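Local coordinates for protein aminopeptidase C (Lactobacillus rhamnosus, PDB 4K7C) that probably removes amino-terminal residues from peptides as a cysteine aminopeptidase of the papain-like C1 family, at residues L309-S314 with K415-A420; D303-Q308 with M366-V371; R292-D297 with D424-E429; L76-H81 with G140-L145. All blocks are in the same frame, centred on the assembly; numbering follows the deposited sequence. Where two conformers were deposited one is given.

Contact 1. Residues L309-S314 with K415-A420; sequences LKAGES and KKYLPA
Tyr417 meets Glu313 and Ala311 where a Schellman motif ends the helix that carries Lys310. Gly312, at a phi of 93°, turns the chain out of helical geometry, its N bonded 2.9 Å back to Leu309 O, and Glu313 N probably bonds to Gln308 O, the second bond of the motif. The tight part of the contact gathers round the phenol oxygen. Tyr417 OH donates a short 2.5 Å hydrogen bond to Glu313 OE1, while Ala311 CB lies 3.3 Å from that same Tyr417 OH. The tyrosine is buried and also rests on Gln308 of the helix; one face of its ring carries Lys416 CG, which sits 4.1 Å above the plane and over the centre. Towards solvent the fit is looser. Exposed Lys416 brings NZ no closer than 4.4 Å to Glu313 OE2, too far for a salt bridge, though its charge may still favour an ionised carboxylate. A phenylalanine here would probably leave Glu313 OE1 without its donor and the carboxylate freer to turn. Carboxylate and ring planes stand 59° apart, and Tyr417 OH comes to Glu313 OE1 from above the carboxylate plane, 52° out of it.

Contact 2. Residues D303-Q308 with M366-V371; sequences DLAIKQ and MVLTGV
Ala305 and Ile306, neighbours on one helix, pack against Leu368 and Val371 of a strand, and everything that touches between the two segments is hydrocarbon. Ala305 CB comes 4.4 Å from Leu368 CD1. The leucine chain is drawn out, with CD1 anti to CA (chi2 168°), and this carries its methyl to the small alanine. Ile306 CG1 lies 4.4 Å from Val371 CG1, and Trp381 of strand 377-384 touches both of these branched side chains.

The strand is irregular here. Leu368 and Val371 are three residues apart, yet both direct their side chains at the helix; Thr369, with psi near 13°, departs from a regular extended conformation between them, consistent with this shared facing. Main-chain hydrogen bonds stay within the helix, as from Lys307 N to Asp303 O, while the strand bonds to its neighbours, as Leu368 does to Val315.

Polar side chains of the helix are used away from this strand. Gln308 bonds through OE1 to Ser414 N and through NE2 to Ser314 O, and Lys307 NZ reaches Tyr417 O. The helix is thus laid on strand 364-374 in the papain-like fold by shape and burial here: with four buried residues, the contact depends on dispersion and the exclusion of water, with no bond across to fix its register.

Contact 3. Residues R292-D297 with D424-E429; sequences RHLNLD and DVIKNE
Leu294 and Ile426 bring the backbones nearest each other, their CA atoms 7.6 Å apart, with a short extended strand on one side and the last turns of a helix on the other. Within the helix the pattern is regular: Asn428 N bonds to Asp424 O and Glu429 N to Val425 O. The strand, 293-295, runs between two others, parallel to 260-264 and antiparallel to 275-279, and Leu294 exchanges backbone hydrogen bonds with Ser262 and Ile264.

This is a helix laid on a sheet, the late helix 420-429 covering a face of the strand layer in the papain-like peptidase fold. Leu294 carries the whole apolar contact by its fork. With CG anti to the backbone N, chi1 174° carries the fork to the helix, and the turn about the next bond (chi2 63°) sends one methyl to each of two neighbouring helix residues: Leu294 CD1 lies 4.0 Å from Val425 CG1, and Leu294 CD2 4.2 Å from Ile426 CD1. The leucine meets the isoleucine at about a right angle and the valine at a slant. Ile426 does not start out aimed at the strand; the far end of its chain closes the distance, and it also packs on Gln261.

Polar groups fix the helix end beside this apolar patch. Both carboxylate oxygens of Glu429 are used on strand 275-279, OE1 by Leu276 N and OE2 by His275 ND1. Arg292 forms a salt bridge from NH1 to Glu290 OE1, gives NE to Tyr430 O just past the helix, and makes a cation-pi interaction with the Tyr430 ring.

Contact 4. Residues L76-H81 with G140-L145; sequences LNTMRH and GQWDML
Met79 and Leu145 reach toward each other tip to tip, Met79 CE stopping 4.2 Å from Leu145 CD1. Beside them Thr78 OG1 stands at the edge of the Trp142 ring, 4.1 Å from Trp142 CH2, near the ring plane. The approach is packing only; the hydroxyl is hydrogen-bonded to Ala75 O in its own helix. Residue 79 is a selenomethionine, introduced for structure determination; its chain, extended beyond CG, puts the terminal methyl at the leucine.

One shell out, other residues set these groups in place. Trp142 leaves its helix with CG anti to the backbone N (chi1 172°), which swings the benzene half of the indole towards Thr78, and Trp316 meets the ring edge-to-face. Leu145 also packs on Trp71 and Ala75 of the same helix as Met79, and Trp255 lies against both Thr78 and Met79.

Farther round helix 70-87, polar residues work on a different side. Arg80 NE gives a hydrogen bond of 2.7 Å to Asn77 OD1, bent to 158° at the hydrogen, and Arg80 NH2 forms a salt bridge with Glu384. In papain-like peptidases the central helix begins with the catalytic cysteine, and helix 70-87 is probably its equivalent. Its join to helix 142-152 has no hydrogen bond across it: a methyl meets a methyl and a hydroxyl bonded in its own helix stands at a ring edge, so the fit relies on shape.

In the fold
From the N terminus, contact 4 comes first: helix 70-87 meets the start of helix 142-152, closing a mostly helical loop before any other contact opens. Contact 3 then opens at 292-297 and closes last, at 424-429, enclosing contacts 1 and 2. These two cross, because helix 298-310 supplies first 303-308 and then 309-314, whose partners follow in the same order, 366-371 and 415-420. That helix is thereby tied to strand 364-374 and to the loop after strand 408-414. Leu418 packs on Ile426, joining contacts 1 and 3; Arg292 N probably bonds to Asp143 OD2, and Val367 touches Thr78, linking contact 4 to contacts 3 and 2.

Contact 1. Residues L309-S314 with K415-A420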
loop_
_atom_site.group_PDB
_atom_site.type_symbol
_atom_site.label_atom_id
_atom_site.label_comp_id
_atom_site.label_asym_id
_atom_site.label_seq_id
_atom_site.Cartn_x
_atom_site.Cartn_y
_atom_site.Cartn_z
ATOM N N LEU A 309 -29.281 30.926 9.696
ATOM C CA LEU A 309 -29.401 29.496 10.033
ATOM C C LEU A 309 -30.776 29.087 10.572
ATOM O O LEU A 309 -31.326 28.060 10.182
ATOM C CB LEU A 309 -28.243 29.065 11.016
ATOM C CG LEU A 309 -26.853 29.158 10.345
ATOM C CD1 LEU A 309 -25.782 28.944 11.415
ATOM C CD2 LEU A 309 -26.691 28.100 9.232
ATOM N N LYS A 310 -31.360 29.920 11.436
ATOM C CA LYS A 310 -32.620 29.582 12.076
ATOM C C LYS A 310 -33.766 29.617 11.031
ATOM O O LYS A 310 -34.759 28.905 11.151
ATOM C CB LYS A 310 -32.898 30.536 13.222
ATOM C CG LYS A 310 -32.184 30.247 14.511
ATOM C CD LYS A 310 -32.625 31.297 15.529
ATOM C CE LYS A 310 -32.250 30.892 16.916
ATOM N NZ LYS A 310 -32.506 32.038 17.831
ATOM N N ALA A 311 -33.560 30.387 9.953
ATOM C CA ALA A 311 -34.441 30.389 8.803
ATOM C C ALA A 311 -34.262 29.252 7.835
ATOM O O ALA A 311 -34.973 29.189 6.867
ATOM C CB ALA A 311 -34.308 31.712 8.078
ATOM N N GLY A 312 -33.266 28.379 8.038
ATOM C CA GLY A 312 -33.076 27.205 7.220
ATOM C C GLY A 312 -32.119 27.442 6.062
ATOM O O GLY A 312 -32.032 26.645 5.139
ATOM N N GLU A 313 -31.299 28.490 6.134
ATOM C CA GLU A 313 -30.392 28.782 5.034
ATOM C C GLU A 313 -28.936 28.772 5.547
ATOM O O GLU A 313 -28.617 29.403 6.568
ATOM C CB GLU A 313 -30.670 30.163 4.509
ATOM C CG GLU A 313 -32.075 30.292 3.857
ATOM C CD GLU A 313 -32.615 31.742 3.738
ATOM O OE1 GLU A 313 -31.947 32.765 4.088
ATOM O OE2 GLU A 313 -33.783 31.859 3.313
ATOM N N SER A 314 -28.109 28.084 4.791
ATOM C CA SER A 314 -26.668 27.987 5.018
ATOM C C SER A 314 -25.931 29.294 4.746
ATOM O O SER A 314 -26.445 30.243 4.093
ATOM C CB SER A 314 -26.132 26.787 4.187
ATOM O OG SER A 314 -26.133 27.005 2.795
ATOM N N LYS A 415 -29.804 40.279 2.628
ATOM C CA LYS A 415 -30.101 41.659 3.028
ATOM C C LYS A 415 -31.377 41.793 3.879
ATOM O O LYS A 415 -31.459 42.666 4.767
ATOM C CB LYS A 415 -30.130 42.560 1.787
ATOM C CG LYS A 415 -28.771 42.930 1.219
ATOM C CD LYS A 415 -28.929 43.702 -0.108
ATOM C CE LYS A 415 -27.626 43.971 -0.697
ATOM N NZ LYS A 415 -27.722 44.606 -2.033
ATOM N N LYS A 416 -32.358 40.936 3.605
ATOM C CA LYS A 416 -33.588 40.977 4.347
ATOM C C LYS A 416 -33.451 40.698 5.859
ATOM O O LYS A 416 -34.361 40.961 6.612
ATOM C CB LYS A 416 -34.554 39.971 3.788
ATOM C CG LYS A 416 -34.154 38.539 3.986
ATOM C CD LYS A 416 -35.039 37.691 3.109
ATOM C CE LYS A 416 -34.866 36.242 3.398
ATOM N NZ LYS A 416 -36.053 35.557 2.780
ATOM N N TYR A 417 -32.319 40.110 6.288
ATOM C CA TYR A 417 -32.097 39.839 7.708
ATOM C C TYR A 417 -31.465 41.025 8.366
ATOM O O TYR A 417 -31.360 41.038 9.581
ATOM C CB TYR A 417 -31.151 38.621 7.857
ATOM C CG TYR A 417 -31.733 37.384 7.332
ATOM C CD1 TYR A 417 -32.982 36.908 7.815
ATOM C CD2 TYR A 417 -31.080 36.656 6.366
ATOM C CE1 TYR A 417 -33.538 35.748 7.316
ATOM C CE2 TYR A 417 -31.627 35.513 5.843
ATOM C CZ TYR A 417 -32.848 35.063 6.320
ATOM O OH TYR A 417 -33.407 33.940 5.795
ATOM N N LEU A 418 -31.030 42.017 7.567
ATOM C CA LEU A 418 -30.346 43.207 8.073
ATOM C C LEU A 418 -31.344 44.272 8.589
ATOM O O LEU A 418 -32.321 44.525 7.942
ATOM C CB LEU A 418 -29.552 43.863 6.975
ATOM C CG LEU A 418 -28.329 43.202 6.351
ATOM C CD1 LEU A 418 -27.599 44.149 5.388
ATOM C CD2 LEU A 418 -27.410 42.877 7.468
ATOM N N PRO A 419 -31.008 44.965 9.701
ATOM C CA PRO A 419 -31.773 46.112 10.176
ATOM C C PRO A 419 -31.824 47.167 9.097
ATOM O O PRO A 419 -30.916 47.291 8.270
ATOM C CB PRO A 419 -30.933 46.624 11.370
ATOM C CG PRO A 419 -30.191 45.426 11.846
ATOM C CD PRO A 419 -29.840 44.700 10.578
ATOM N N ALA A 420 -32.900 47.948 9.089
ATOM C CA ALA A 420 -33.054 48.992 8.085
ATOM C C ALA A 420 -31.873 49.931 7.985
ATOM O O ALA A 420 -31.482 50.345 6.899
ATOM C CB ALA A 420 -34.331 49.812 8.410
#

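Contact 2. Residues D303-Q308 with M366-V371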
loop_
_atom_site.group_PDB
_atom_site.type_symbol
_atom_site.label_atom_id
_atom_site.label_comp_id
_atom_site.label_asym_id
_atom_site.label_seq_id
_atom_site.Cartn_x
_atom_site.Cartn_y
_atom_site.Cartn_z
ATOM N N ASP A 303 -24.915 37.338 15.204
ATOM C CA ASP A 303 -26.405 37.293 15.283
ATOM C C ASP A 303 -27.092 37.179 13.946
ATOM O O ASP A 303 -28.035 36.451 13.830
ATOM C CB ASP A 303 -26.933 38.526 15.983
ATOM C CG ASP A 303 -26.674 38.487 17.499
ATOM O OD1 ASP A 303 -26.409 37.396 18.068
ATOM O OD2 ASP A 303 -26.806 39.574 18.105
ATOM N N LEU A 304 -26.542 37.840 12.909
ATOM C CA LEU A 304 -27.023 37.648 11.530
ATOM C C LEU A 304 -26.852 36.270 10.994
ATOM O O LEU A 304 -27.760 35.705 10.406
ATOM C CB LEU A 304 -26.327 38.617 10.565
ATOM C CG LEU A 304 -26.557 40.118 10.840
ATOM C CD1 LEU A 304 -25.652 40.959 10.069
ATOM C CD2 LEU A 304 -27.995 40.545 10.559
ATOM N N ALA A 305 -25.669 35.662 11.246
ATOM C CA ALA A 305 -25.488 34.281 10.856
ATOM C C ALA A 305 -26.468 33.338 11.486
ATOM O O ALA A 305 -27.002 32.462 10.803
ATOM C CB ALA A 305 -24.037 33.810 11.107
ATOM N N ILE A 306 -26.671 33.464 12.812
ATOM C CA ILE A 306 -27.652 32.669 13.500
ATOM C C ILE A 306 -29.109 32.821 12.977
ATOM O O ILE A 306 -29.816 31.876 12.820
ATOM C CB ILE A 306 -27.558 32.983 15.010
ATOM C CG1 ILE A 306 -26.229 32.493 15.543
ATOM C CG2 ILE A 306 -28.661 32.304 15.792
ATOM C CD1 ILE A 306 -25.821 33.085 16.908
ATOM N N LYS A 307 -29.498 34.062 12.704
ATOM C CA LYS A 307 -30.801 34.389 12.136
ATOM C C LYS A 307 -31.009 33.661 10.782
ATOM O O LYS A 307 -32.033 32.976 10.528
ATOM C CB LYS A 307 -30.884 35.911 11.990
ATOM C CG LYS A 307 -32.277 36.375 11.693
ATOM C CD LYS A 307 -32.345 37.893 11.697
ATOM C CE LYS A 307 -33.796 38.354 11.590
ATOM N NZ LYS A 307 -33.756 39.814 11.346
ATOM N N GLN A 308 -29.995 33.693 9.948
ATOM C CA GLN A 308 -30.041 33.024 8.659
ATOM C C GLN A 308 -30.132 31.479 8.834
ATOM O O GLN A 308 -30.956 30.787 8.200
ATOM C CB GLN A 308 -28.861 33.494 7.774
ATOM C CG GLN A 308 -28.896 32.972 6.369
ATOM C CD GLN A 308 -28.169 33.838 5.374
ATOM O OE1 GLN A 308 -28.357 35.061 5.339
ATOM N NE2 GLN A 308 -27.334 33.214 4.534
HETATM N N MSE A 366 -15.779 28.361 3.482
HETATM C CA MSE A 366 -16.572 27.180 3.807
HETATM C C MSE A 366 -18.007 27.668 3.998
HETATM O O MSE A 366 -18.336 28.802 3.713
HETATM C CB MSE A 366 -15.979 26.373 4.997
HETATM C CG MSE A 366 -14.548 25.906 4.686
HETATM SE SE MSE A 366 -13.747 24.957 6.231
HETATM C CE MSE A 366 -13.477 26.489 7.421
ATOM N N VAL A 367 -18.867 26.785 4.525
ATOM C CA VAL A 367 -20.261 27.038 4.711
ATOM C C VAL A 367 -20.678 26.598 6.146
ATOM O O VAL A 367 -20.392 25.481 6.576
ATOM C CB VAL A 367 -21.109 26.303 3.603
ATOM C CG1 VAL A 367 -22.615 26.472 3.874
ATOM C CG2 VAL A 367 -20.744 26.728 2.231
ATOM N N LEU A 368 -21.329 27.514 6.855
ATOM C CA LEU A 368 -22.054 27.180 8.091
ATOM C C LEU A 368 -23.360 26.507 7.771
ATOM O O LEU A 368 -24.174 27.062 7.003
ATOM C CB LEU A 368 -22.337 28.446 8.948
ATOM C CG LEU A 368 -21.056 29.293 9.120
ATOM C CD1 LEU A 368 -21.435 30.617 9.697
ATOM C CD2 LEU A 368 -20.033 28.661 10.092
ATOM N N THR A 369 -23.551 25.353 8.385
ATOM C CA THR A 369 -24.773 24.521 8.209
ATOM C C THR A 369 -25.467 24.134 9.499
ATOM O O THR A 369 -26.414 23.387 9.492
ATOM C CB THR A 369 -24.522 23.277 7.339
ATOM O OG1 THR A 369 -23.771 22.302 8.091
ATOM C CG2 THR A 369 -23.781 23.654 5.972
ATOM N N GLY A 370 -25.075 24.778 10.584
ATOM C CA GLY A 370 -25.604 24.441 11.913
ATOM C C GLY A 370 -24.894 25.300 12.938
ATOM O O GLY A 370 -23.838 25.903 12.660
ATOM N N VAL A 371 -25.541 25.392 14.095
ATOM C CA VAL A 371 -25.044 26.118 15.285
ATOM C C VAL A 371 -25.697 25.539 16.482
ATOM O O VAL A 371 -26.875 25.212 16.418
ATOM C CB VAL A 371 -25.228 27.687 15.170
ATOM C CG1 VAL A 371 -26.713 28.092 15.172
ATOM C CG2 VAL A 371 -24.363 28.377 16.207
#

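Contact 3. Residues R292-D297 with D424-E429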
loop_
_atom_site.group_PDB
_atom_site.type_symbol
_atom_site.label_atom_id
_atom_site.label_comp_id
_atom_site.label_asym_id
_atom_site.label_seq_id
_atom_site.Cartn_x
_atom_site.Cartn_y
_atom_site.Cartn_z
ATOM N N ARG A 292 -17.907 44.526 -2.455
ATOM C CA ARG A 292 -18.439 45.418 -1.384
ATOM C C ARG A 292 -18.606 44.683 -0.049
ATOM O O ARG A 292 -19.382 43.727 0.043
ATOM C CB ARG A 292 -19.828 45.937 -1.854
ATOM C CG ARG A 292 -19.810 46.987 -2.973
ATOM C CD ARG A 292 -19.075 48.298 -2.682
ATOM N NE ARG A 292 -19.167 49.187 -3.838
ATOM C CZ ARG A 292 -18.339 49.252 -4.863
ATOM N NH1 ARG A 292 -17.248 48.520 -4.906
ATOM N NH2 ARG A 292 -18.593 50.124 -5.870
ATOM N N HIS A 293 -17.799 45.043 0.963
ATOM C CA HIS A 293 -17.871 44.468 2.248
ATOM C C HIS A 293 -18.438 45.508 3.228
ATOM O O HIS A 293 -17.938 46.637 3.277
ATOM C CB HIS A 293 -16.454 44.105 2.749
ATOM C CG HIS A 293 -15.737 43.077 1.953
ATOM N ND1 HIS A 293 -16.265 41.826 1.723
ATOM C CD2 HIS A 293 -14.480 43.060 1.456
ATOM C CE1 HIS A 293 -15.389 41.112 1.025
ATOM N NE2 HIS A 293 -14.308 41.843 0.836
ATOM N N LEU A 294 -19.397 45.090 4.007
ATOM C CA LEU A 294 -19.953 45.844 5.136
ATOM C C LEU A 294 -19.295 45.342 6.439
ATOM O O LEU A 294 -19.516 44.184 6.862
ATOM C CB LEU A 294 -21.462 45.637 5.203
ATOM C CG LEU A 294 -22.286 46.177 6.333
ATOM C CD1 LEU A 294 -22.151 47.684 6.263
ATOM C CD2 LEU A 294 -23.708 45.721 6.230
ATOM N N ASN A 295 -18.506 46.216 7.059
ATOM C CA ASN A 295 -17.855 45.888 8.306
ATOM C C ASN A 295 -18.751 46.098 9.488
ATOM O O ASN A 295 -19.285 47.206 9.676
ATOM C CB ASN A 295 -16.630 46.757 8.482
ATOM C CG ASN A 295 -15.627 46.119 9.425
ATOM O OD1 ASN A 295 -15.636 44.891 9.634
ATOM N ND2 ASN A 295 -14.793 46.914 10.011
ATOM N N LEU A 296 -18.942 45.047 10.289
ATOM C CA LEU A 296 -19.756 45.078 11.487
ATOM C C LEU A 296 -19.016 44.426 12.649
ATOM O O LEU A 296 -18.155 43.541 12.440
ATOM C CB LEU A 296 -21.037 44.305 11.258
ATOM C CG LEU A 296 -21.932 44.840 10.132
ATOM C CD1 LEU A 296 -23.104 43.914 9.996
ATOM C CD2 LEU A 296 -22.416 46.278 10.462
ATOM N N ASP A 297 -19.402 44.831 13.856
ATOM C CA ASP A 297 -18.900 44.227 15.088
ATOM C C ASP A 297 -19.273 42.741 15.146
ATOM O O ASP A 297 -20.256 42.303 14.553
ATOM C CB ASP A 297 -19.480 44.939 16.307
ATOM C CG ASP A 297 -20.922 44.652 16.492
ATOM O OD1 ASP A 297 -21.724 45.223 15.736
ATOM O OD2 ASP A 297 -21.261 43.856 17.384
ATOM N N ASP A 424 -29.727 50.693 4.656
ATOM C CA ASP A 424 -29.503 52.054 4.164
ATOM C C ASP A 424 -28.065 52.436 3.942
ATOM O O ASP A 424 -27.725 53.120 2.952
ATOM C CB ASP A 424 -30.142 53.067 5.145
ATOM C CG ASP A 424 -31.693 53.105 5.067
ATOM O OD1 ASP A 424 -32.291 52.758 4.045
ATOM O OD2 ASP A 424 -32.324 53.496 6.056
ATOM N N VAL A 425 -27.187 52.015 4.875
ATOM C CA VAL A 425 -25.755 52.155 4.648
ATOM C C VAL A 425 -25.399 51.549 3.295
ATOM O O VAL A 425 -24.700 52.164 2.437
ATOM C CB VAL A 425 -24.928 51.447 5.758
ATOM C CG1 VAL A 425 -23.473 51.359 5.344
ATOM C CG2 VAL A 425 -25.079 52.179 7.108
ATOM N N ILE A 426 -25.907 50.344 3.026
ATOM C CA ILE A 426 -25.527 49.704 1.770
ATOM C C ILE A 426 -25.952 50.553 0.557
ATOM O O ILE A 426 -25.145 50.890 -0.291
ATOM C CB ILE A 426 -26.079 48.258 1.653
ATOM C CG1 ILE A 426 -25.447 47.351 2.699
ATOM C CG2 ILE A 426 -25.824 47.736 0.267
ATOM C CD1 ILE A 426 -26.342 46.160 2.994
ATOM N N LYS A 427 -27.211 50.911 0.509
ATOM C CA LYS A 427 -27.722 51.821 -0.593
ATOM C C LYS A 427 -26.957 53.172 -0.692
ATOM O O LYS A 427 -26.436 53.540 -1.783
ATOM C CB LYS A 427 -29.222 52.046 -0.381
ATOM C CG LYS A 427 -30.077 50.803 -0.617
ATOM C CD LYS A 427 -31.481 51.013 -0.041
ATOM C CE LYS A 427 -32.393 49.812 -0.244
ATOM N NZ LYS A 427 -33.620 49.890 0.615
ATOM N N ASN A 428 -26.764 53.836 0.458
ATOM C CA ASN A 428 -26.062 55.147 0.483
ATOM C C ASN A 428 -24.599 55.124 0.070
ATOM O O ASN A 428 -24.105 56.067 -0.529
ATOM C CB ASN A 428 -26.173 55.816 1.841
ATOM C CG ASN A 428 -27.591 56.138 2.242
ATOM O OD1 ASN A 428 -28.492 56.264 1.411
ATOM N ND2 ASN A 428 -27.805 56.236 3.546
ATOM N N GLU A 429 -23.861 54.046 0.394
ATOM C CA GLU A 429 -22.447 53.993 0.124
ATOM C C GLU A 429 -22.076 53.135 -1.036
ATOM O O GLU A 429 -20.910 53.065 -1.414
ATOM C CB GLU A 429 -21.721 53.507 1.400
ATOM C CG GLU A 429 -21.812 54.492 2.596
ATOM C CD GLU A 429 -21.037 54.093 3.838
ATOM O OE1 GLU A 429 -20.056 53.327 3.692
ATOM O OE2 GLU A 429 -21.373 54.597 4.938
#

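Contact 4. Residues L76-H81 with G140-L145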
loop_
_atom_site.group_PDB
_atom_site.type_symbol
_atom_site.label_atom_id
_atom_site.label_comp_id
_atom_site.label_asym_id
_atom_site.label_seq_id
_atom_site.Cartn_x
_atom_site.Cartn_y
_atom_site.Cartn_z
ATOM N N LEU A 76 -21.168 27.430 -4.483
ATOM C CA LEU A 76 -21.988 26.453 -5.161
ATOM C C LEU A 76 -22.669 25.472 -4.172
ATOM O O LEU A 76 -23.735 24.934 -4.435
ATOM C CB LEU A 76 -21.171 25.693 -6.226
ATOM C CG LEU A 76 -20.685 26.576 -7.408
ATOM C CD1 LEU A 76 -19.674 25.855 -8.324
ATOM C CD2 LEU A 76 -21.837 27.096 -8.238
ATOM N N ASN A 77 -22.050 25.269 -3.008
ATOM C CA ASN A 77 -22.663 24.473 -1.982
ATOM C C ASN A 77 -23.973 25.106 -1.514
ATOM O O ASN A 77 -24.992 24.434 -1.409
ATOM C CB ASN A 77 -21.739 24.273 -0.754
ATOM C CG ASN A 77 -20.685 23.186 -0.974
ATOM O OD1 ASN A 77 -20.839 22.296 -1.816
ATOM N ND2 ASN A 77 -19.586 23.241 -0.149
ATOM N N THR A 78 -23.951 26.386 -1.276
ATOM C CA THR A 78 -25.156 27.126 -0.805
ATOM C C THR A 78 -26.283 26.956 -1.843
ATOM O O THR A 78 -27.398 26.619 -1.475
ATOM C CB THR A 78 -24.962 28.605 -0.452
ATOM O OG1 THR A 78 -24.557 29.416 -1.551
ATOM C CG2 THR A 78 -23.899 28.726 0.729
HETATM N N MSE A 79 -25.922 27.042 -3.103
HETATM C CA MSE A 79 -26.943 26.964 -4.219
HETATM C C MSE A 79 -27.450 25.559 -4.365
HETATM O O MSE A 79 -28.641 25.325 -4.432
HETATM C CB MSE A 79 -26.190 27.423 -5.472
HETATM C CG MSE A 79 -25.958 28.887 -5.456
HETATM SE SE MSE A 79 -24.955 29.447 -7.025
HETATM C CE MSE A 79 -24.624 31.170 -6.271
ATOM N N ARG A 80 -26.543 24.576 -4.347
ATOM C CA ARG A 80 -26.941 23.175 -4.585
ATOM C C ARG A 80 -27.737 22.615 -3.430
ATOM O O ARG A 80 -28.534 21.699 -3.653
ATOM C CB ARG A 80 -25.740 22.265 -4.861
ATOM C CG ARG A 80 -24.998 21.786 -3.604
ATOM C CD ARG A 80 -23.620 21.324 -4.040
ATOM N NE ARG A 80 -22.789 20.852 -2.929
ATOM C CZ ARG A 80 -22.710 19.596 -2.520
ATOM N NH1 ARG A 80 -23.323 18.622 -3.189
ATOM N NH2 ARG A 80 -21.910 19.310 -1.489
ATOM N N HIS A 81 -27.544 23.118 -2.214
ATOM C CA HIS A 81 -28.437 22.620 -1.115
ATOM C C HIS A 81 -29.917 23.112 -1.351
ATOM O O HIS A 81 -30.866 22.404 -1.050
ATOM C CB HIS A 81 -27.905 22.959 0.280
ATOM C CG HIS A 81 -26.531 22.428 0.558
ATOM N ND1 HIS A 81 -26.120 21.170 0.165
ATOM C CD2 HIS A 81 -25.470 22.993 1.175
ATOM C CE1 HIS A 81 -24.854 20.989 0.541
ATOM N NE2 HIS A 81 -24.431 22.093 1.116
ATOM N N GLY A 140 -10.833 33.545 -4.593
ATOM C CA GLY A 140 -11.700 34.686 -4.802
ATOM C C GLY A 140 -12.533 35.075 -3.597
ATOM O O GLY A 140 -12.235 34.725 -2.438
ATOM N N GLN A 141 -13.547 35.899 -3.857
ATOM C CA GLN A 141 -14.477 36.339 -2.850
ATOM C C GLN A 141 -15.906 36.223 -3.417
ATOM O O GLN A 141 -16.096 36.091 -4.645
ATOM C CB GLN A 141 -14.113 37.795 -2.435
ATOM C CG GLN A 141 -12.658 37.993 -2.065
ATOM C CD GLN A 141 -12.375 39.225 -1.209
ATOM O OE1 GLN A 141 -13.289 39.882 -0.716
ATOM N NE2 GLN A 141 -11.114 39.518 -1.004
ATOM N N TRP A 142 -16.894 36.278 -2.523
ATOM C CA TRP A 142 -18.302 36.040 -2.835
ATOM C C TRP A 142 -18.789 36.897 -4.027
ATOM O O TRP A 142 -19.371 36.370 -4.956
ATOM C CB TRP A 142 -19.183 36.339 -1.613
ATOM C CG TRP A 142 -20.621 36.280 -2.002
ATOM C CD1 TRP A 142 -21.402 37.318 -2.457
ATOM C CD2 TRP A 142 -21.455 35.109 -2.081
ATOM N NE1 TRP A 142 -22.644 36.865 -2.805
ATOM C CE2 TRP A 142 -22.714 35.520 -2.572
ATOM C CE3 TRP A 142 -21.274 33.768 -1.759
ATOM C CZ2 TRP A 142 -23.790 34.615 -2.746
ATOM C CZ3 TRP A 142 -22.343 32.894 -1.891
ATOM C CH2 TRP A 142 -23.583 33.310 -2.417
ATOM N N ASP A 143 -18.466 38.181 -4.039
ATOM C CA ASP A 143 -19.007 39.083 -5.071
ATOM C C ASP A 143 -18.432 38.746 -6.445
ATOM O O ASP A 143 -19.103 38.938 -7.461
ATOM C CB ASP A 143 -18.706 40.532 -4.712
ATOM C CG ASP A 143 -19.404 41.004 -3.415
ATOM O OD1 ASP A 143 -20.571 40.641 -3.138
ATOM O OD2 ASP A 143 -18.726 41.752 -2.645
HETATM N N MSE A 144 -17.198 38.242 -6.463
HETATM C CA MSE A 144 -16.596 37.716 -7.709
HETATM C C MSE A 144 -17.249 36.453 -8.196
HETATM O O MSE A 144 -17.386 36.230 -9.397
HETATM C CB MSE A 144 -15.094 37.488 -7.433
HETATM C CG MSE A 144 -14.368 38.812 -7.291
HETATM SE SE MSE A 144 -12.597 38.581 -6.433
HETATM C CE MSE A 144 -11.655 37.508 -7.778
ATOM N N LEU A 145 -17.741 35.591 -7.303
ATOM C CA LEU A 145 -18.443 34.409 -7.780
ATOM C C LEU A 145 -19.810 34.847 -8.337
ATOM O O LEU A 145 -20.248 34.369 -9.410
ATOM C CB LEU A 145 -18.618 33.454 -6.605
ATOM C CG LEU A 145 -19.075 32.014 -6.867
ATOM C CD1 LEU A 145 -20.585 31.939 -7.042
ATOM C CD2 LEU A 145 -18.287 31.458 -8.045
#